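Local coordinates for protein glucosamine kinase (Streptacidiphilus jiangxiensis, PDB 6HWJ) that catalyses the ATP- and magnesium-dependent phosphorylation of D-glucosamine to D-glucosamine 6-phosphate, and acts more weakly on glucose, at residues T226-A231 with A385-D390; A234-T239 with L294-G299; A379-L384 with F393-L398; M342-D347 with P400-Q405. One frame throughout, in Å; residues are numbered along the deposited sequence.

Contact 1 (T226-A231 with A385-D390); sequences TARMHA and ARLDAD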
loop_
_atom_site.group_PDB
_atom_site.type_symbol
_atom_site.label_atom_id
_atom_site.label_comp_id
_atom_site.label_asym_id
_atom_site.label_seq_id
_atom_site.Cartn_x
_atom_site.Cartn_y
_atom_site.Cartn_z
ATOM N N THR A 226 0.231 9.933 10.134
ATOM C CA THR A 226 -0.217 10.319 8.804
ATOM C C THR A 226 0.289 11.709 8.428
ATOM O O THR A 226 0.683 11.934 7.278
ATOM C CB THR A 226 -1.748 10.285 8.743
ATOM O OG1 THR A 226 -2.229 9.021 9.225
ATOM C CG2 THR A 226 -2.236 10.512 7.308
ATOM N N ALA A 227 0.301 12.639 9.388
ATOM C CA ALA A 227 0.790 13.991 9.119
ATOM C C ALA A 227 2.296 14.011 8.891
ATOM O O ALA A 227 2.789 14.701 7.981
ATOM C CB ALA A 227 0.415 14.934 10.267
ATOM N N ARG A 228 3.048 13.261 9.698
ATOM C CA ARG A 228 4.485 13.137 9.478
ATOM C C ARG A 228 4.769 12.502 8.118
ATOM O O ARG A 228 5.697 12.915 7.405
ATOM C CB ARG A 228 5.120 12.305 10.594
ATOM C CG ARG A 228 5.094 12.968 11.971
ATOM C CD ARG A 228 5.526 11.977 13.058
ATOM N NE ARG A 228 5.655 12.652 14.355
ATOM C CZ ARG A 228 5.861 12.022 15.510
ATOM N NH1 ARG A 228 5.937 10.694 15.552
ATOM N NH2 ARG A 228 5.976 12.720 16.629
ATOM N N MET A 229 4.012 11.463 7.775
ATOM C CA MET A 229 4.148 10.804 6.477
ATOM C C MET A 229 3.895 11.793 5.339
ATOM O O MET A 229 4.726 11.931 4.426
ATOM C CB MET A 229 3.174 9.620 6.411
ATOM C CG MET A 229 3.260 8.783 5.141
ATOM S SD MET A 229 2.019 7.447 5.146
ATOM C CE MET A 229 0.536 8.368 4.753
ATOM N N HIS A 230 2.774 12.529 5.400
ATOM C CA HIS A 230 2.454 13.457 4.315
ATOM C C HIS A 230 3.468 14.592 4.216
ATOM O O HIS A 230 3.851 14.999 3.115
ATOM C CB HIS A 230 1.042 14.019 4.494
ATOM C CG HIS A 230 -0.038 13.040 4.189
ATOM N ND1 HIS A 230 -1.334 13.200 4.632
ATOM C CD2 HIS A 230 -0.022 11.892 3.477
ATOM C CE1 HIS A 230 -2.063 12.188 4.202
ATOM N NE2 HIS A 230 -1.286 11.378 3.505
ATOM N N ALA A 231 3.915 15.122 5.350
ATOM C CA ALA A 231 4.889 16.205 5.322
ATOM C C ALA A 231 6.162 15.771 4.613
ATOM O O ALA A 231 6.759 16.548 3.862
ATOM C CB ALA A 231 5.199 16.681 6.744
ATOM N N ALA A 385 0.536 21.382 11.354
ATOM C CA ALA A 385 0.875 22.758 11.693
ATOM C C ALA A 385 2.250 22.832 12.359
ATOM O O ALA A 385 3.057 23.713 12.045
ATOM C CB ALA A 385 -0.198 23.360 12.606
ATOM N N ARG A 386 2.537 21.908 13.272
ATOM C CA ARG A 386 3.863 21.851 13.887
ATOM C C ARG A 386 4.960 21.677 12.843
ATOM O O ARG A 386 6.078 22.167 13.027
ATOM C CB ARG A 386 3.905 20.707 14.895
ATOM C CG ARG A 386 5.139 20.655 15.746
ATOM C CD ARG A 386 5.031 19.542 16.799
ATOM N NE ARG A 386 6.014 19.718 17.865
ATOM C CZ ARG A 386 6.122 18.919 18.925
ATOM N NH1 ARG A 386 5.301 17.887 19.073
ATOM N NH2 ARG A 386 7.053 19.164 19.843
ATOM N N LEU A 387 4.666 20.988 11.747
ATOM C CA LEU A 387 5.628 20.776 10.676
ATOM C C LEU A 387 5.515 21.821 9.568
ATOM O O LEU A 387 6.143 21.660 8.520
ATOM C CB LEU A 387 5.442 19.370 10.075
ATOM C CG LEU A 387 5.604 18.226 11.074
ATOM C CD1 LEU A 387 5.256 16.897 10.440
ATOM C CD2 LEU A 387 7.023 18.188 11.633
ATOM N N ASP A 388 4.728 22.876 9.774
ATOM C CA ASP A 388 4.517 23.908 8.762
ATOM C C ASP A 388 4.154 23.289 7.411
ATOM O O ASP A 388 4.718 23.628 6.368
ATOM C CB ASP A 388 5.754 24.800 8.638
ATOM C CG ASP A 388 6.034 25.588 9.901
ATOM O OD1 ASP A 388 5.069 26.086 10.523
ATOM O OD2 ASP A 388 7.218 25.705 10.278
ATOM N N ALA A 389 3.195 22.363 7.440
ATOM C CA ALA A 389 2.707 21.677 6.248
ATOM C C ALA A 389 1.185 21.727 6.178
ATOM O O ALA A 389 0.556 20.829 5.609
ATOM C CB ALA A 389 3.191 20.230 6.221
ATOM N N ASP A 390 0.583 22.773 6.747
ATOM C CA ASP A 390 -0.871 22.843 6.855
ATOM C C ASP A 390 -1.554 22.751 5.491
ATOM O O ASP A 390 -2.647 22.175 5.371
ATOM C CB ASP A 390 -1.296 24.149 7.537
ATOM C CG ASP A 390 -0.485 24.459 8.778
ATOM O OD1 ASP A 390 0.709 24.803 8.648
ATOM O OD2 ASP A 390 -1.048 24.360 9.883
#
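Leu-387 carries most of this contact, reaching from the end of helix 362-386 to the flank of helix 212-234, where it meets Ala-227, Arg-228 and Ala-231. Its CB leaves the backbone toward that helix, and CG, set opposite the carbonyl carbon (chi1 -59°), continues the line. At the fork CD1 does the touching: it sits 3.7 Å from Ala-231 CB and 4.0 Å from Arg-228 CA, and lies against the backbone O of Ala-227 as well. Small residues one turn apart, Ala-227 and Ala-231, let the methyl come down almost onto the helix backbone. The chain bends here in a Schellman motif: Asp-388, with positive phi, is its C-prime residue, and its N bonds to Ala-385 O at 2.9 Å while Ala-389 N returns to Leu-384 O. Leu-387 and Ala-389, on either side of Asp-388 in the sequence, both point toward helix 212-234, and Ala-389 CB rests 4.1 Å from Ala-231 CB. Arg-228 lends the methyl its CA and CG, while its guanidinium runs on to a salt bridge with Glu-162.

Contact 2 (A234-T239 with L294-G299); sequences AARGRT and LIDVHG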
loop_
_atom_site.group_PDB
_atom_site.type_symbol
_atom_site.label_atom_id
_atom_site.label_comp_id
_atom_site.label_asym_id
_atom_site.label_seq_id
_atom_site.Cartn_x
_atom_site.Cartn_y
_atom_site.Cartn_z
ATOM N N ALA A 234 5.357 15.229 0.817
ATOM C CA ALA A 234 5.097 16.488 0.133
ATOM C C ALA A 234 6.382 17.236 -0.196
ATOM O O ALA A 234 6.354 18.147 -1.034
ATOM C CB ALA A 234 4.185 17.383 0.980
ATOM N N ALA A 235 7.503 16.874 0.429
ATOM C CA ALA A 235 8.775 17.509 0.104
ATOM C C ALA A 235 9.214 17.236 -1.330
ATOM O O ALA A 235 10.019 17.995 -1.877
ATOM C CB ALA A 235 9.858 17.031 1.074
ATOM N N ARG A 236 8.702 16.177 -1.958
ATOM C CA ARG A 236 8.969 15.930 -3.368
ATOM C C ARG A 236 8.179 16.864 -4.277
ATOM O O ARG A 236 8.394 16.855 -5.495
ATOM C CB ARG A 236 8.649 14.481 -3.729
ATOM C CG ARG A 236 9.639 13.468 -3.148
ATOM C CD ARG A 236 9.620 12.141 -3.904
ATOM N NE ARG A 236 10.056 12.285 -5.291
ATOM C CZ ARG A 236 9.237 12.355 -6.342
ATOM N NH1 ARG A 236 7.920 12.290 -6.184
ATOM N NH2 ARG A 236 9.742 12.491 -7.560
ATOM N N GLY A 237 7.277 17.655 -3.723
ATOM C CA GLY A 237 6.531 18.635 -4.480
ATOM C C GLY A 237 5.050 18.319 -4.496
ATOM O O GLY A 237 4.581 17.342 -3.915
ATOM N N ARG A 238 4.313 19.176 -5.192
ATOM C CA ARG A 238 2.866 19.032 -5.281
ATOM C C ARG A 238 2.432 19.461 -6.669
ATOM O O ARG A 238 3.164 20.158 -7.376
ATOM C CB ARG A 238 2.161 19.867 -4.213
ATOM C CG ARG A 238 2.394 21.362 -4.397
ATOM C CD ARG A 238 1.861 22.156 -3.220
ATOM N NE ARG A 238 2.440 21.697 -1.960
ATOM C CZ ARG A 238 2.165 22.226 -0.775
ATOM N NH1 ARG A 238 1.321 23.240 -0.682
ATOM N NH2 ARG A 238 2.742 21.742 0.318
ATOM N N THR A 239 1.222 19.046 -7.041
ATOM C CA THR A 239 0.645 19.366 -8.352
ATOM C C THR A 239 -0.792 19.824 -8.143
ATOM O O THR A 239 -1.592 19.073 -7.553
ATOM C CB THR A 239 0.696 18.158 -9.284
ATOM O OG1 THR A 239 2.048 17.686 -9.412
ATOM C CG2 THR A 239 0.150 18.520 -10.646
ATOM N N LEU A 294 -2.290 18.093 -5.036
ATOM C CA LEU A 294 -2.006 16.656 -5.093
ATOM C C LEU A 294 -0.537 16.418 -4.752
ATOM O O LEU A 294 0.343 17.156 -5.227
ATOM C CB LEU A 294 -2.310 16.084 -6.472
ATOM C CG LEU A 294 -3.648 16.524 -7.104
ATOM C CD1 LEU A 294 -3.766 15.994 -8.538
ATOM C CD2 LEU A 294 -4.789 16.046 -6.234
ATOM N N ILE A 295 -0.283 15.391 -3.940
ATOM C CA ILE A 295 1.062 15.015 -3.510
ATOM C C ILE A 295 1.230 13.506 -3.681
ATOM O O ILE A 295 0.275 12.778 -3.934
ATOM C CB ILE A 295 1.353 15.408 -2.042
ATOM C CG1 ILE A 295 0.371 14.733 -1.093
ATOM C CG2 ILE A 295 1.301 16.941 -1.865
ATOM C CD1 ILE A 295 0.814 14.752 0.363
ATOM N N ASP A 296 2.468 13.045 -3.542
ATOM C CA ASP A 296 2.716 11.614 -3.358
ATOM C C ASP A 296 2.010 11.157 -2.080
ATOM O O ASP A 296 2.234 11.729 -1.004
ATOM C CB ASP A 296 4.226 11.346 -3.248
ATOM C CG ASP A 296 4.986 11.670 -4.532
ATOM O OD1 ASP A 296 4.370 12.019 -5.563
ATOM O OD2 ASP A 296 6.227 11.602 -4.503
ATOM N N VAL A 297 1.158 10.139 -2.188
ATOM C CA VAL A 297 0.382 9.663 -1.058
ATOM C C VAL A 297 0.671 8.174 -0.847
ATOM O O VAL A 297 1.317 7.524 -1.661
ATOM C CB VAL A 297 -1.136 9.893 -1.228
ATOM C CG1 VAL A 297 -1.461 11.383 -1.293
ATOM C CG2 VAL A 297 -1.671 9.172 -2.459
ATOM N N HIS A 298 0.184 7.649 0.277
ATOM C CA HIS A 298 0.196 6.204 0.492
ATOM C C HIS A 298 -0.712 5.511 -0.517
ATOM O O HIS A 298 -0.290 4.581 -1.221
ATOM C CB HIS A 298 -0.244 5.868 1.930
ATOM C CG HIS A 298 -0.191 4.408 2.252
ATOM N ND1 HIS A 298 -1.121 3.503 1.774
ATOM C CD2 HIS A 298 0.702 3.682 2.987
ATOM C CE1 HIS A 298 -0.807 2.286 2.198
ATOM N NE2 HIS A 298 0.295 2.365 2.935
ATOM N N GLY A 299 -1.976 5.934 -0.587
ATOM C CA GLY A 299 -2.864 5.527 -1.658
ATOM C C GLY A 299 -3.686 4.287 -1.385
ATOM O O GLY A 299 -4.574 3.968 -2.185
HETATM O O HOH W 1 4.751 14.782 -3.261
#
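A short antiparallel pairing opens the small three-stranded sheet in which strand 293-295 lies between 239-240 and 333-334. Thr-239 and Leu-294 form a hydrogen-bonded pair: Thr-239 N gives to Leu-294 O and Leu-294 N to Thr-239 O, both at 2.8 Å. Both side chains lie on the same face of the sheet; Thr-239 OG1 takes its hydrogen bond from Arg-332. Before the strand, Ala-234 to Gly-237 make a type I turn. Gly-237 has positive phi (116°), at backbone angles where a CB would press on the preceding carbonyl, and its own O bonds at 2.6 Å to a water that accepts from Asp-296 N, carrying the pairing on where the two chains separate. Ile-295 CG2 packs against both Arg-238 CB, at 3.8 Å, and Ala-234 CB, at 4.1 Å.

The charged end is a salt bridge. Arg-236, its chain bent at chi3 (64°), turns NH1 onto Asp-296 OD2, which meets the guanidinium at its edge with the two planes only 12° apart. The 2.5 Å separation is very short, and the arginine is poorly ordered, so the exact geometry of the bridge is doubtful. Asp-296 OD1 is held by Arg-332 in a second salt bridge; Arg-332 at OD1, with Arg-236 less certainly at OD2, would be expected to favour the ionised form of this buried carboxylate.

Contact 3 (A379-L384 with F393-L398); sequences AYRTTL and FDDRLL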
loop_
_atom_site.group_PDB
_atom_site.type_symbol
_atom_site.label_atom_id
_atom_site.label_comp_id
_atom_site.label_asym_id
_atom_site.label_seq_id
_atom_site.Cartn_x
_atom_site.Cartn_y
_atom_site.Cartn_z
ATOM N N ALA A 379 -5.117 15.516 15.901
ATOM C CA ALA A 379 -3.692 15.206 15.911
ATOM C C ALA A 379 -3.068 15.448 14.546
ATOM O O ALA A 379 -1.969 16.004 14.442
ATOM C CB ALA A 379 -3.487 13.758 16.357
ATOM N N TYR A 380 -3.761 15.038 13.480
ATOM C CA TYR A 380 -3.252 15.249 12.129
ATOM C C TYR A 380 -3.061 16.732 11.833
ATOM O O TYR A 380 -1.995 17.148 11.357
ATOM C CB TYR A 380 -4.201 14.588 11.128
ATOM C CG TYR A 380 -3.808 14.745 9.667
ATOM C CD1 TYR A 380 -2.806 13.966 9.106
ATOM C CD2 TYR A 380 -4.473 15.665 8.853
ATOM C CE1 TYR A 380 -2.454 14.108 7.756
ATOM C CE2 TYR A 380 -4.139 15.821 7.515
ATOM C CZ TYR A 380 -3.138 15.046 6.965
ATOM O OH TYR A 380 -2.816 15.222 5.652
ATOM N N ARG A 381 -4.077 17.545 12.111
ATOM C CA ARG A 381 -3.976 18.988 11.877
ATOM C C ARG A 381 -2.902 19.623 12.746
ATOM O O ARG A 381 -2.099 20.436 12.266
ATOM C CB ARG A 381 -5.319 19.677 12.147
ATOM C CG ARG A 381 -6.369 19.493 11.053
ATOM C CD ARG A 381 -7.496 20.507 11.211
ATOM N NE ARG A 381 -8.483 20.424 10.142
ATOM C CZ ARG A 381 -9.637 19.767 10.236
ATOM N NH1 ARG A 381 -9.960 19.123 11.353
ATOM N NH2 ARG A 381 -10.469 19.751 9.210
ATOM N N THR A 382 -2.871 19.272 14.041
ATOM C CA THR A 382 -1.858 19.833 14.934
ATOM C C THR A 382 -0.452 19.478 14.461
ATOM O O THR A 382 0.450 20.322 14.479
ATOM C CB THR A 382 -2.079 19.341 16.363
ATOM O OG1 THR A 382 -3.400 19.670 16.782
ATOM C CG2 THR A 382 -1.090 19.994 17.329
ATOM N N THR A 383 -0.243 18.232 14.040
ATOM C CA THR A 383 1.083 17.822 13.579
ATOM C C THR A 383 1.454 18.500 12.264
ATOM O O THR A 383 2.578 19.016 12.119
ATOM C CB THR A 383 1.146 16.305 13.464
ATOM O OG1 THR A 383 0.903 15.720 14.749
ATOM C CG2 THR A 383 2.525 15.846 12.966
ATOM N N LEU A 384 0.518 18.556 11.303
ATOM C CA LEU A 384 0.805 19.305 10.079
ATOM C C LEU A 384 1.222 20.740 10.399
ATOM O O LEU A 384 2.155 21.278 9.792
ATOM C CB LEU A 384 -0.396 19.325 9.146
ATOM C CG LEU A 384 -0.712 18.061 8.356
ATOM C CD1 LEU A 384 -1.857 18.353 7.363
ATOM C CD2 LEU A 384 0.499 17.533 7.609
ATOM N N PHE A 393 -3.360 19.708 3.212
ATOM C CA PHE A 393 -4.639 19.113 3.597
ATOM C C PHE A 393 -5.768 20.073 3.226
ATOM O O PHE A 393 -5.876 21.156 3.798
ATOM C CB PHE A 393 -4.639 18.789 5.094
ATOM C CG PHE A 393 -5.934 18.182 5.587
ATOM C CD1 PHE A 393 -6.523 17.126 4.909
ATOM C CD2 PHE A 393 -6.552 18.668 6.725
ATOM C CE1 PHE A 393 -7.702 16.581 5.345
ATOM C CE2 PHE A 393 -7.739 18.107 7.171
ATOM C CZ PHE A 393 -8.312 17.066 6.481
ATOM N N ASP A 394 -6.591 19.678 2.249
ATOM C CA ASP A 394 -7.791 20.434 1.849
ATOM C C ASP A 394 -9.004 19.683 2.396
ATOM O O ASP A 394 -9.447 18.687 1.807
ATOM C CB ASP A 394 -7.850 20.577 0.334
ATOM C CG ASP A 394 -8.987 21.489 -0.135
ATOM O OD1 ASP A 394 -9.868 21.840 0.680
ATOM O OD2 ASP A 394 -9.006 21.824 -1.337
ATOM N N ASP A 395 -9.538 20.155 3.529
ATOM C CA ASP A 395 -10.593 19.419 4.214
ATOM C C ASP A 395 -11.961 19.602 3.568
ATOM O O ASP A 395 -12.925 18.954 3.992
ATOM C CB ASP A 395 -10.654 19.801 5.697
ATOM C CG ASP A 395 -10.815 21.288 5.917
ATOM O OD1 ASP A 395 -11.127 22.014 4.951
ATOM O OD2 ASP A 395 -10.607 21.720 7.067
ATOM N N ARG A 396 -12.073 20.437 2.540
ATOM C CA ARG A 396 -13.286 20.415 1.728
ATOM C C ARG A 396 -13.513 19.049 1.102
ATOM O O ARG A 396 -14.650 18.704 0.785
ATOM C CB ARG A 396 -13.214 21.484 0.637
ATOM C CG ARG A 396 -13.093 22.911 1.180
ATOM C CD ARG A 396 -12.857 23.896 0.051
ATOM N NE ARG A 396 -11.659 23.565 -0.719
ATOM C CZ ARG A 396 -11.323 24.145 -1.864
ATOM N NH1 ARG A 396 -12.094 25.097 -2.379
ATOM N NH2 ARG A 396 -10.217 23.775 -2.490
ATOM N N LEU A 397 -12.454 18.259 0.933
ATOM C CA LEU A 397 -12.561 16.943 0.320
ATOM C C LEU A 397 -13.033 15.872 1.282
ATOM O O LEU A 397 -13.314 14.756 0.842
ATOM C CB LEU A 397 -11.214 16.532 -0.258
ATOM C CG LEU A 397 -10.746 17.291 -1.493
ATOM C CD1 LEU A 397 -9.266 17.094 -1.718
ATOM C CD2 LEU A 397 -11.534 16.816 -2.698
ATOM N N LEU A 398 -13.120 16.172 2.587
ATOM C CA LEU A 398 -13.409 15.119 3.553
ATOM C C LEU A 398 -14.729 14.422 3.240
ATOM O O LEU A 398 -14.785 13.198 3.130
ATOM C CB LEU A 398 -13.439 15.694 4.970
ATOM C CG LEU A 398 -12.087 15.937 5.634
ATOM C CD1 LEU A 398 -12.273 16.406 7.071
ATOM C CD2 LEU A 398 -11.255 14.666 5.576
HETATM O O HOH W 2 -7.438 21.795 8.010
#
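Tyr-380 and Phe-393 meet in a T-shaped stack, the edge of the tyrosine pointing into a face of the phenylalanine with the ring planes at 88° and the centroids 5.1 Å apart. The tyrosine atom that leads is CE2, 3.5 Å from Phe-393 CG and therefore nearer the rim of that face than its middle. Both rings leave the backbone with CG opposite N (chi1 179° in each), which sends them out across the gap between helix 362-386 and the loop. Over the opposite face of Phe-393 lies the backbone N of Asp-395, so the ring is layered between tyrosine edge and peptide. At the ring's edge runs Arg-381, its extended chain bringing NE and NH2 to 3.8 Å from Phe-393 CE2, with the two planes inclined at 55°. Its NH2 then makes a salt bridge of 2.9 Å to the anti lone pair of Asp-395 OD2, slightly out of the guanidinium plane. A water accepts from Arg-381 NE at 2.7 Å and returns a weak bond to the same carboxylate oxygen. Leu-384 CD1 packs against Phe-393 CB at 3.6 Å.

Beyond the stack, Tyr-380 OH hydrogen-bonds to His-230, and its ring packs on helices 212-234 and 335-356. Leu-398 begins helix 398-416 and lies on Val-339 and Val-340 of helix 335-356.

Contact 4 (M342-D347 with P400-Q405); sequences MTASLD and PLRYAQ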
loop_
_atom_site.group_PDB
_atom_site.type_symbol
_atom_site.label_atom_id
_atom_site.label_comp_id
_atom_site.label_asym_id
_atom_site.label_seq_id
_atom_site.Cartn_x
_atom_site.Cartn_y
_atom_site.Cartn_z
ATOM N N MET A 342 -8.089 6.314 6.439
ATOM C CA MET A 342 -7.835 5.906 7.819
ATOM C C MET A 342 -9.035 6.179 8.717
ATOM O O MET A 342 -9.390 5.329 9.535
ATOM C CB MET A 342 -6.581 6.598 8.364
ATOM C CG MET A 342 -6.122 6.064 9.708
ATOM S SD MET A 342 -5.808 4.278 9.693
ATOM C CE MET A 342 -4.310 4.195 8.715
ATOM N N THR A 343 -9.704 7.328 8.562
ATOM C CA THR A 343 -10.852 7.606 9.424
ATOM C C THR A 343 -12.002 6.653 9.109
ATOM O O THR A 343 -12.703 6.206 10.020
ATOM C CB THR A 343 -11.329 9.059 9.294
ATOM O OG1 THR A 343 -11.683 9.337 7.934
ATOM C CG2 THR A 343 -10.249 10.029 9.748
ATOM N N ALA A 344 -12.232 6.358 7.822
ATOM C CA ALA A 344 -13.195 5.321 7.471
ATOM C C ALA A 344 -12.808 3.983 8.117
ATOM O O ALA A 344 -13.648 3.290 8.702
ATOM C CB ALA A 344 -13.272 5.160 5.954
ATOM N N SER A 345 -11.531 3.601 7.998
ATOM C CA SER A 345 -11.062 2.346 8.573
ATOM C C SER A 345 -11.315 2.285 10.084
ATOM O O SER A 345 -11.742 1.251 10.607
ATOM C CB SER A 345 -9.572 2.175 8.273
ATOM O OG SER A 345 -9.130 0.873 8.583
ATOM N N LEU A 346 -11.078 3.387 10.792
ATOM C CA LEU A 346 -11.326 3.422 12.232
ATOM C C LEU A 346 -12.804 3.239 12.538
ATOM O O LEU A 346 -13.175 2.504 13.462
ATOM C CB LEU A 346 -10.827 4.734 12.825
ATOM C CG LEU A 346 -9.294 4.886 12.830
ATOM C CD1 LEU A 346 -8.881 6.278 13.217
ATOM C CD2 LEU A 346 -8.657 3.866 13.755
ATOM N N ASP A 347 -13.670 3.920 11.784
ATOM C CA ASP A 347 -15.105 3.678 11.901
ATOM C C ASP A 347 -15.415 2.193 11.718
ATOM O O ASP A 347 -16.147 1.589 12.516
ATOM C CB ASP A 347 -15.834 4.534 10.862
ATOM C CG ASP A 347 -17.329 4.490 11.002
ATOM O OD1 ASP A 347 -17.901 3.392 11.062
ATOM O OD2 ASP A 347 -17.941 5.562 11.039
ATOM N N PRO A 400 -16.943 14.377 0.440
ATOM C CA PRO A 400 -17.060 13.590 -0.801
ATOM C C PRO A 400 -16.173 12.357 -0.832
ATOM O O PRO A 400 -16.630 11.297 -1.270
ATOM C CB PRO A 400 -16.700 14.598 -1.902
ATOM C CG PRO A 400 -16.047 15.755 -1.219
ATOM C CD PRO A 400 -16.631 15.790 0.185
ATOM N N LEU A 401 -14.905 12.454 -0.398
ATOM C CA LEU A 401 -14.028 11.291 -0.450
ATOM C C LEU A 401 -14.430 10.237 0.579
ATOM O O LEU A 401 -14.295 9.030 0.327
ATOM C CB LEU A 401 -12.581 11.708 -0.238
ATOM C CG LEU A 401 -11.901 12.547 -1.314
ATOM C CD1 LEU A 401 -10.398 12.671 -1.020
ATOM C CD2 LEU A 401 -12.127 11.960 -2.709
ATOM N N ARG A 402 -14.924 10.656 1.743
ATOM C CA ARG A 402 -15.374 9.675 2.726
ATOM C C ARG A 402 -16.576 8.898 2.204
ATOM O O ARG A 402 -16.618 7.665 2.291
ATOM C CB ARG A 402 -15.692 10.358 4.056
ATOM C CG ARG A 402 -16.287 9.429 5.094
ATOM C CD ARG A 402 -15.323 8.283 5.478
ATOM N NE ARG A 402 -15.963 7.361 6.410
ATOM C CZ ARG A 402 -16.019 7.550 7.730
ATOM N NH1 ARG A 402 -16.652 6.676 8.494
ATOM N NH2 ARG A 402 -15.430 8.600 8.280
ATOM N N TYR A 403 -17.561 9.604 1.632
ATOM C CA TYR A 403 -18.700 8.911 1.061
ATOM C C TYR A 403 -18.227 7.875 0.051
ATOM O O TYR A 403 -18.707 6.741 0.045
ATOM C CB TYR A 403 -19.664 9.915 0.410
ATOM C CG TYR A 403 -20.486 10.752 1.382
ATOM C CD1 TYR A 403 -20.415 10.547 2.755
ATOM C CD2 TYR A 403 -21.353 11.736 0.915
ATOM C CE1 TYR A 403 -21.182 11.314 3.636
ATOM C CE2 TYR A 403 -22.119 12.490 1.782
ATOM C CZ TYR A 403 -22.023 12.277 3.146
ATOM O OH TYR A 403 -22.786 13.042 4.014
ATOM N N ALA A 404 -17.277 8.249 -0.815
ATOM C CA ALA A 404 -16.791 7.324 -1.834
ATOM C C ALA A 404 -16.113 6.108 -1.201
ATOM O O ALA A 404 -16.183 4.999 -1.745
ATOM C CB ALA A 404 -15.820 8.045 -2.763
ATOM N N GLN A 405 -15.448 6.302 -0.066
ATOM C CA GLN A 405 -14.845 5.176 0.639
ATOM C C GLN A 405 -15.917 4.186 1.068
ATOM O O GLN A 405 -15.771 2.973 0.880
ATOM C CB GLN A 405 -14.057 5.659 1.853
ATOM C CG GLN A 405 -12.776 6.393 1.552
ATOM C CD GLN A 405 -11.633 5.461 1.168
ATOM O OE1 GLN A 405 -11.742 4.233 1.281
ATOM N NE2 GLN A 405 -10.529 6.046 0.715
#
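Two torsions set Arg-402 against helix 335-356: CG stands opposite the backbone N, and a bend at chi2 (62°) turns the rest of the chain across to Ala-344. From the other side Asp-347, also with CG opposite its N, carries its carboxylate to the same place. The guanidinium lies flat on the helix, with Ala-344 CA over the centre of one face, while Ala-344 CB comes 3.5 Å from Arg-402 NE and 3.8 Å from Arg-402 CD. Alanine suits the place because its one methyl sits beside NE and CD and lets the flat group lie directly against the backbone. At the edge of the guanidinium, Asp-347 OD2 forms a salt bridge with Arg-402 NH1 at 3.1 Å. The carboxylate and guanidinium planes are 80° apart, and the hydrogen bond within the bridge is bent and weak.

The axes of 342-347 and 400-405 approach to 10.0 Å, their N-to-C directions 48° apart, close enough for Ala-344 CB to touch Gln-405 CB at 4.2 Å. Gln-405 opens the proposed substrate-specificity motif, and its side chain is about 5 Å from that of Glu-409, which binds D-glucosamine.

Neither charged group depends on the other alone. Arg-402 NE bridges to Glu-406 and its NH2 bonds to Gln-373, while Asp-347 OD1 is held by Arg-351 and Ser-427. With two acids and two arginines linked, the charges of buried Arg-402 and Asp-347 are probably balanced. The direct bond is weak, so helix 398-416, which bears Glu-409, is joined to helix 335-356 by the packing on Ala-344 as well as by charge.

From the N terminus, contact 1 opens first, on helix 212-234, and contact 2 opens at the loop that follows it. Contact 2 closes at strand 293-295 and so nests within the long loop of contact 1, which shuts only beyond helix 362-386. Contact 4 opens next, on helix 335-356, and contact 3 opens on helix 362-386 and closes before helix 398-416, inside the loop of contact 4. Contact 1 crosses both 3 and 4. Contacts 1 and 3 share helix 362-386 and touch directly, and contact 1 also packs against contact 2. Together they join the small three-stranded sheet to the helices of the C-terminal half.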